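Local coordinates for protein ADP-ribosylating toxin CARDS (Mycoplasma pneumoniae, PDB 4TLV) that transfers ADP-ribose from NAD+ to multiple target proteins and causes vacuolation of mammalian cells, acting as the main virulence factor of the bacterium, at residues Ile314-Val319 and Ala436-Phe441; Arg322-Asp327 and Ser334-Ala339. All coordinates share one frame; numbering follows the deposited sequence.

Contact 1 (Ile314-Val319 and Ala436-Phe441); sequences IFFWDV and AASTFF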
loop_
_atom_site.group_PDB
_atom_site.type_symbol
_atom_site.label_atom_id
_atom_site.label_comp_id
_atom_site.label_asym_id
_atom_site.label_seq_id
_atom_site.Cartn_x
_atom_site.Cartn_y
_atom_site.Cartn_z
ATOM N N ILE A 314 7.824 -18.401 -10.284
ATOM C CA ILE A 314 7.684 -18.177 -8.845
ATOM C C ILE A 314 7.010 -16.839 -8.546
ATOM O O ILE A 314 7.467 -15.788 -8.996
ATOM C CB ILE A 314 9.043 -18.236 -8.109
ATOM C CG1 ILE A 314 9.759 -19.577 -8.381
ATOM C CG2 ILE A 314 8.854 -17.926 -6.601
ATOM C CD1 ILE A 314 8.941 -20.857 -8.007
ATOM N N PHE A 315 5.931 -16.893 -7.768
ATOM C CA PHE A 315 5.164 -15.705 -7.410
ATOM C C PHE A 315 4.974 -15.630 -5.904
ATOM O O PHE A 315 5.094 -16.636 -5.206
ATOM C CB PHE A 315 3.780 -15.704 -8.077
ATOM C CG PHE A 315 3.833 -15.715 -9.589
ATOM C CD1 PHE A 315 4.024 -16.908 -10.272
ATOM C CD2 PHE A 315 3.700 -14.545 -10.314
ATOM C CE1 PHE A 315 4.083 -16.942 -11.655
ATOM C CE2 PHE A 315 3.760 -14.563 -11.710
ATOM C CZ PHE A 315 3.953 -15.771 -12.380
ATOM N N PHE A 316 4.682 -14.430 -5.411
ATOM C CA PHE A 316 4.256 -14.270 -4.030
ATOM C C PHE A 316 3.167 -13.218 -3.941
ATOM O O PHE A 316 3.063 -12.340 -4.801
ATOM C CB PHE A 316 5.444 -13.935 -3.109
ATOM C CG PHE A 316 6.153 -12.650 -3.449
ATOM C CD1 PHE A 316 5.693 -11.439 -2.942
ATOM C CD2 PHE A 316 7.315 -12.657 -4.210
ATOM C CE1 PHE A 316 6.357 -10.246 -3.231
ATOM C CE2 PHE A 316 7.993 -11.468 -4.499
ATOM C CZ PHE A 316 7.499 -10.261 -4.014
ATOM N N TRP A 317 2.351 -13.320 -2.899
ATOM C CA TRP A 317 1.269 -12.386 -2.657
ATOM C C TRP A 317 1.735 -11.553 -1.463
ATOM O O TRP A 317 2.049 -12.114 -0.412
ATOM C CB TRP A 317 0.002 -13.177 -2.324
ATOM C CG TRP A 317 -1.265 -12.365 -2.141
ATOM C CD1 TRP A 317 -1.637 -11.245 -2.826
ATOM C CD2 TRP A 317 -2.321 -12.653 -1.231
ATOM N NE1 TRP A 317 -2.864 -10.793 -2.367
ATOM C CE2 TRP A 317 -3.308 -11.656 -1.399
ATOM C CE3 TRP A 317 -2.534 -13.662 -0.280
ATOM C CZ2 TRP A 317 -4.475 -11.625 -0.634
ATOM C CZ3 TRP A 317 -3.696 -13.642 0.460
ATOM C CH2 TRP A 317 -4.654 -12.624 0.283
ATOM N N ASP A 318 1.805 -10.234 -1.629
ATOM C CA ASP A 318 2.342 -9.361 -0.571
ATOM C C ASP A 318 1.268 -8.575 0.198
ATOM O O ASP A 318 0.081 -8.683 -0.087
ATOM C CB ASP A 318 3.447 -8.425 -1.117
ATOM C CG ASP A 318 2.900 -7.285 -1.994
ATOM O OD1 ASP A 318 1.700 -6.942 -1.919
ATOM O OD2 ASP A 318 3.698 -6.710 -2.760
ATOM N N VAL A 319 1.694 -7.787 1.186
ATOM C CA VAL A 319 0.757 -7.119 2.084
ATOM C C VAL A 319 0.047 -5.932 1.442
ATOM O O VAL A 319 -0.906 -5.407 2.018
ATOM C CB VAL A 319 1.460 -6.619 3.359
ATOM C CG1 VAL A 319 1.698 -7.791 4.328
ATOM C CG2 VAL A 319 2.771 -5.914 2.989
ATOM N N ALA A 436 5.649 -9.920 3.628
ATOM C CA ALA A 436 6.202 -8.572 3.578
ATOM C C ALA A 436 6.608 -8.210 2.142
ATOM O O ALA A 436 7.033 -9.063 1.368
ATOM C CB ALA A 436 7.398 -8.438 4.550
ATOM N N ALA A 437 6.462 -6.939 1.797
ATOM C CA ALA A 437 6.736 -6.458 0.454
ATOM C C ALA A 437 8.230 -6.275 0.217
ATOM O O ALA A 437 8.991 -6.105 1.160
ATOM C CB ALA A 437 6.003 -5.139 0.228
ATOM N N SER A 438 8.641 -6.295 -1.047
ATOM C CA SER A 438 10.065 -6.185 -1.381
ATOM C C SER A 438 10.409 -4.911 -2.146
ATOM O O SER A 438 11.577 -4.522 -2.201
ATOM C CB SER A 438 10.534 -7.402 -2.173
ATOM O OG SER A 438 9.996 -7.376 -3.479
ATOM N N THR A 439 9.401 -4.280 -2.743
ATOM C CA THR A 439 9.574 -2.959 -3.355
ATOM C C THR A 439 8.431 -2.036 -2.982
ATOM O O THR A 439 7.321 -2.485 -2.668
ATOM C CB THR A 439 9.701 -3.012 -4.892
ATOM O OG1 THR A 439 8.461 -3.445 -5.478
ATOM C CG2 THR A 439 10.885 -3.930 -5.312
ATOM N N PHE A 440 8.712 -0.738 -3.017
ATOM C CA PHE A 440 7.780 0.251 -2.489
ATOM C C PHE A 440 7.630 1.435 -3.442
ATOM O O PHE A 440 7.869 2.584 -3.075
ATOM C CB PHE A 440 8.278 0.698 -1.122
ATOM C CG PHE A 440 8.496 -0.447 -0.174
ATOM C CD1 PHE A 440 9.711 -1.115 -0.136
ATOM C CD2 PHE A 440 7.480 -0.872 0.658
ATOM C CE1 PHE A 440 9.919 -2.176 0.726
ATOM C CE2 PHE A 440 7.681 -1.945 1.526
ATOM C CZ PHE A 440 8.891 -2.600 1.551
ATOM N N PHE A 441 7.239 1.138 -4.677
ATOM C CA PHE A 441 7.067 2.167 -5.702
ATOM C C PHE A 441 5.644 2.709 -5.699
ATOM O O PHE A 441 4.684 1.934 -5.668
ATOM C CB PHE A 441 7.338 1.591 -7.099
ATOM C CG PHE A 441 8.649 0.861 -7.226
ATOM C CD1 PHE A 441 9.759 1.240 -6.476
ATOM C CD2 PHE A 441 8.776 -0.184 -8.135
ATOM C CE1 PHE A 441 10.976 0.562 -6.612
ATOM C CE2 PHE A 441 9.988 -0.857 -8.288
ATOM C CZ PHE A 441 11.085 -0.480 -7.524
HETATM O O HOH W 1 6.563 -6.791 -2.926
#
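Beside strand 315-317 of the D2 domain, Asp318 and Val319 meet the chain that leads from D2 into D3, with Ala437 at the centre of the meeting. The nearest pair of CA atoms, those of Asp318 and Ala437, are 5.4 Å apart, which is close approach without direct polar pairing. Instead, one water carries the polar link: it donates to Asp318 OD2 at 2.9 Å and accepts from Ser438 N at 2.8 Å. Because CG of Asp318 sits between its own backbone N and carbonyl carbon (chi1 73°), OD2 is placed within hydrogen-bonding distance of this water; Arg322 NE holds the same OD2 in a salt bridge. The example shows how one beta-trefoil can be joined to the next, the D2 trefoil meeting the connector to D3 through this water-mediated link and one apolar touch, Val319 on Ala437. Val319 CG2 lies over the connector, 4.0 Å from Ala437 N and 4.3 Å from Ala437 CB. Further back along the strand, the ring of Phe316 turns its edge to the water, which lies in the ring plane, and its CZ comes obliquely to within 3.9 Å of Ser438 OG.

Contact 2 (Arg322-Asp327 and Ser334-Ala339); sequences RICLKD and SLSLTA
Cys324 and Ser336 face each other as a non-hydrogen-bonded antiparallel pair, the single bridge by which strands 323-325 and 335-339, successive strands of the D2 beta-trefoil, are joined. Two direct backbone bonds flank the pair: Leu337 N donates to Ile323 O at 2.9 Å, and Leu325 N donates to Leu335 O at 3.0 Å. The same two carbonyl oxygens also receive CA-H...O contacts, Ile323 O from Ser336 CA and Leu335 O from Cys324 CA.

The pairing illustrates how water can take part in joining two strands. The strands are antiparallel but splayed, their directions 137° apart, consistent with waters standing in where the return bonds of regular hydrogen-bonded pairs would be. At one end a water accepts from Ile323 N at 2.8 Å and lies 2.6 Å from Leu337 O; at the other, a second water accepts from Leu335 N at 2.8 Å and lies 2.9 Å from Leu325 O. A third water lies between Leu325 O and Ser334 OG.

Apolar packing lies on the Ile323 and Leu337 face. CG2 of Ile323, opposite the backbone N across the CA-CB bond, meets Leu337 CD2 at 4.0 Å, the two side chains passing at a slant. Trp317, Trp364 and Met366 close round Ile323, while Val350 and Leu352 of strand 348-354 pack on Leu337.

The other face is polar. Ser336 OG is hydrogen-bonded to Ser355 OG, which also pairs with Ser334 OG, and the CB and CD of Arg322 lie alongside Ser336 OG. Cys324 SG and Ser336 OG each swing beside their own backbone N (chi1 -52° and -70°), which brings this sulfur and this hydroxyl oxygen to 3.3 Å.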
loop_
_atom_site.group_PDB
_atom_site.type_symbol
_atom_site.label_atom_id
_atom_site.label_comp_id
_atom_site.label_asym_id
_atom_site.label_seq_id
_atom_site.Cartn_x
_atom_site.Cartn_y
_atom_site.Cartn_z
ATOM N N ARG A 322 -0.562 -7.515 -3.725
ATOM C CA ARG A 322 -0.073 -7.716 -5.078
ATOM C C ARG A 322 0.443 -9.128 -5.245
ATOM O O ARG A 322 1.010 -9.708 -4.321
ATOM C CB ARG A 322 1.049 -6.732 -5.402
ATOM C CG ARG A 322 0.672 -5.258 -5.162
ATOM C CD ARG A 322 1.890 -4.350 -5.434
ATOM N NE ARG A 322 2.961 -4.569 -4.471
ATOM C CZ ARG A 322 4.002 -3.751 -4.324
ATOM N NH1 ARG A 322 4.095 -2.664 -5.080
ATOM N NH2 ARG A 322 4.973 -4.031 -3.446
ATOM N N ILE A 323 0.241 -9.690 -6.425
ATOM C CA ILE A 323 0.886 -10.958 -6.748
ATOM C C ILE A 323 2.086 -10.634 -7.633
ATOM O O ILE A 323 1.915 -10.214 -8.781
ATOM C CB ILE A 323 -0.092 -11.898 -7.499
ATOM C CG1 ILE A 323 -1.327 -12.162 -6.639
ATOM C CG2 ILE A 323 0.606 -13.202 -7.881
ATOM C CD1 ILE A 323 -2.521 -12.739 -7.426
ATOM N N CYS A 324 3.295 -10.799 -7.097
ATOM C CA CYS A 324 4.508 -10.352 -7.776
ATOM C C CYS A 324 5.357 -11.522 -8.243
ATOM O O CYS A 324 5.418 -12.555 -7.566
ATOM C CB CYS A 324 5.385 -9.524 -6.834
ATOM S SG CYS A 324 4.595 -8.155 -5.994
ATOM N N LEU A 325 6.035 -11.343 -9.380
ATOM C CA LEU A 325 7.080 -12.267 -9.819
ATOM C C LEU A 325 8.248 -12.128 -8.862
ATOM O O LEU A 325 8.563 -11.021 -8.433
ATOM C CB LEU A 325 7.589 -11.905 -11.210
ATOM C CG LEU A 325 7.076 -12.658 -12.425
ATOM C CD1 LEU A 325 7.840 -12.197 -13.688
ATOM C CD2 LEU A 325 7.201 -14.172 -12.228
ATOM N N LYS A 326 8.904 -13.240 -8.546
ATOM C CA LYS A 326 9.998 -13.224 -7.586
ATOM C C LYS A 326 11.142 -12.294 -7.979
ATOM O O LYS A 326 11.595 -11.503 -7.156
ATOM C CB LYS A 326 10.555 -14.639 -7.359
ATOM C CG LYS A 326 11.829 -14.683 -6.508
ATOM C CD LYS A 326 12.397 -16.109 -6.471
ATOM C CE LYS A 326 13.758 -16.165 -5.812
ATOM N NZ LYS A 326 13.686 -15.693 -4.412
ATOM N N ASP A 327 11.629 -12.397 -9.210
ATOM C CA ASP A 327 12.875 -11.701 -9.564
ATOM C C ASP A 327 12.649 -10.312 -10.163
ATOM O O ASP A 327 11.689 -10.078 -10.902
ATOM C CB ASP A 327 13.730 -12.525 -10.534
ATOM C CG ASP A 327 14.228 -13.823 -9.915
ATOM O OD1 ASP A 327 14.914 -13.768 -8.873
ATOM O OD2 ASP A 327 13.921 -14.892 -10.474
ATOM N N SER A 334 10.252 -4.468 -10.163
ATOM C CA SER A 334 9.443 -5.618 -9.794
ATOM C C SER A 334 8.182 -5.562 -10.646
ATOM O O SER A 334 7.716 -4.474 -10.984
ATOM C CB SER A 334 9.074 -5.502 -8.311
ATOM O OG SER A 334 8.126 -6.483 -7.936
ATOM N N LEU A 335 7.656 -6.728 -11.021
ATOM C CA LEU A 335 6.433 -6.817 -11.817
ATOM C C LEU A 335 5.324 -7.579 -11.087
ATOM O O LEU A 335 5.595 -8.572 -10.413
ATOM C CB LEU A 335 6.729 -7.511 -13.146
ATOM C CG LEU A 335 7.740 -6.786 -14.048
ATOM C CD1 LEU A 335 8.305 -7.761 -15.107
ATOM C CD2 LEU A 335 7.112 -5.541 -14.691
ATOM N N SER A 336 4.084 -7.114 -11.250
ATOM C CA SER A 336 2.909 -7.660 -10.560
ATOM C C SER A 336 1.790 -7.957 -11.555
ATOM O O SER A 336 1.669 -7.278 -12.576
ATOM C CB SER A 336 2.377 -6.637 -9.540
ATOM O OG SER A 336 3.262 -6.494 -8.449
ATOM N N LEU A 337 0.990 -8.977 -11.253
ATOM C CA LEU A 337 -0.226 -9.272 -11.999
ATOM C C LEU A 337 -1.162 -8.084 -11.928
ATOM O O LEU A 337 -1.426 -7.548 -10.845
ATOM C CB LEU A 337 -0.924 -10.506 -11.412
ATOM C CG LEU A 337 -0.501 -11.840 -12.036
ATOM C CD1 LEU A 337 0.988 -12.089 -11.955
ATOM C CD2 LEU A 337 -1.295 -13.000 -11.416
ATOM N N THR A 338 -1.679 -7.680 -13.081
ATOM C CA THR A 338 -2.486 -6.478 -13.165
ATOM C C THR A 338 -3.734 -6.795 -13.992
ATOM O O THR A 338 -3.631 -7.383 -15.069
ATOM C CB THR A 338 -1.670 -5.342 -13.827
ATOM O OG1 THR A 338 -0.425 -5.172 -13.128
ATOM C CG2 THR A 338 -2.437 -4.035 -13.826
ATOM N N ALA A 339 -4.903 -6.438 -13.470
ATOM C CA ALA A 339 -6.162 -6.660 -14.171
ATOM C C ALA A 339 -6.465 -5.466 -15.078
ATOM O O ALA A 339 -6.750 -4.371 -14.595
ATOM C CB ALA A 339 -7.289 -6.861 -13.175
HETATM O O HOH W 2 -0.553 -7.835 -8.405
HETATM O O HOH W 3 9.209 -8.912 -10.333
HETATM O O HOH W 4 9.424 -8.817 -6.844
#

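How the contacts relate
Both contacts are largely buried. Contact 1 uses strand 315-317 and contact 2 its neighbour 323-325 in a small antiparallel sheet, so that Phe316 O and Cys324 N, 2.8 Å apart and probably hydrogen-bonded, tie contact 1 to contact 2. Their chemistry follows their place. Contact 2, between strands of one trefoil, rests on direct backbone bonds filled out by water; contact 1, at the passage from D2 to D3, relies on sparse packing and a single water bridge. Arg322 spans the two, its NH2 lying 2.9 Å from Thr439 O, a probable hydrogen bond. Along the chain, contact 2 is nested inside the long loop closed by contact 1.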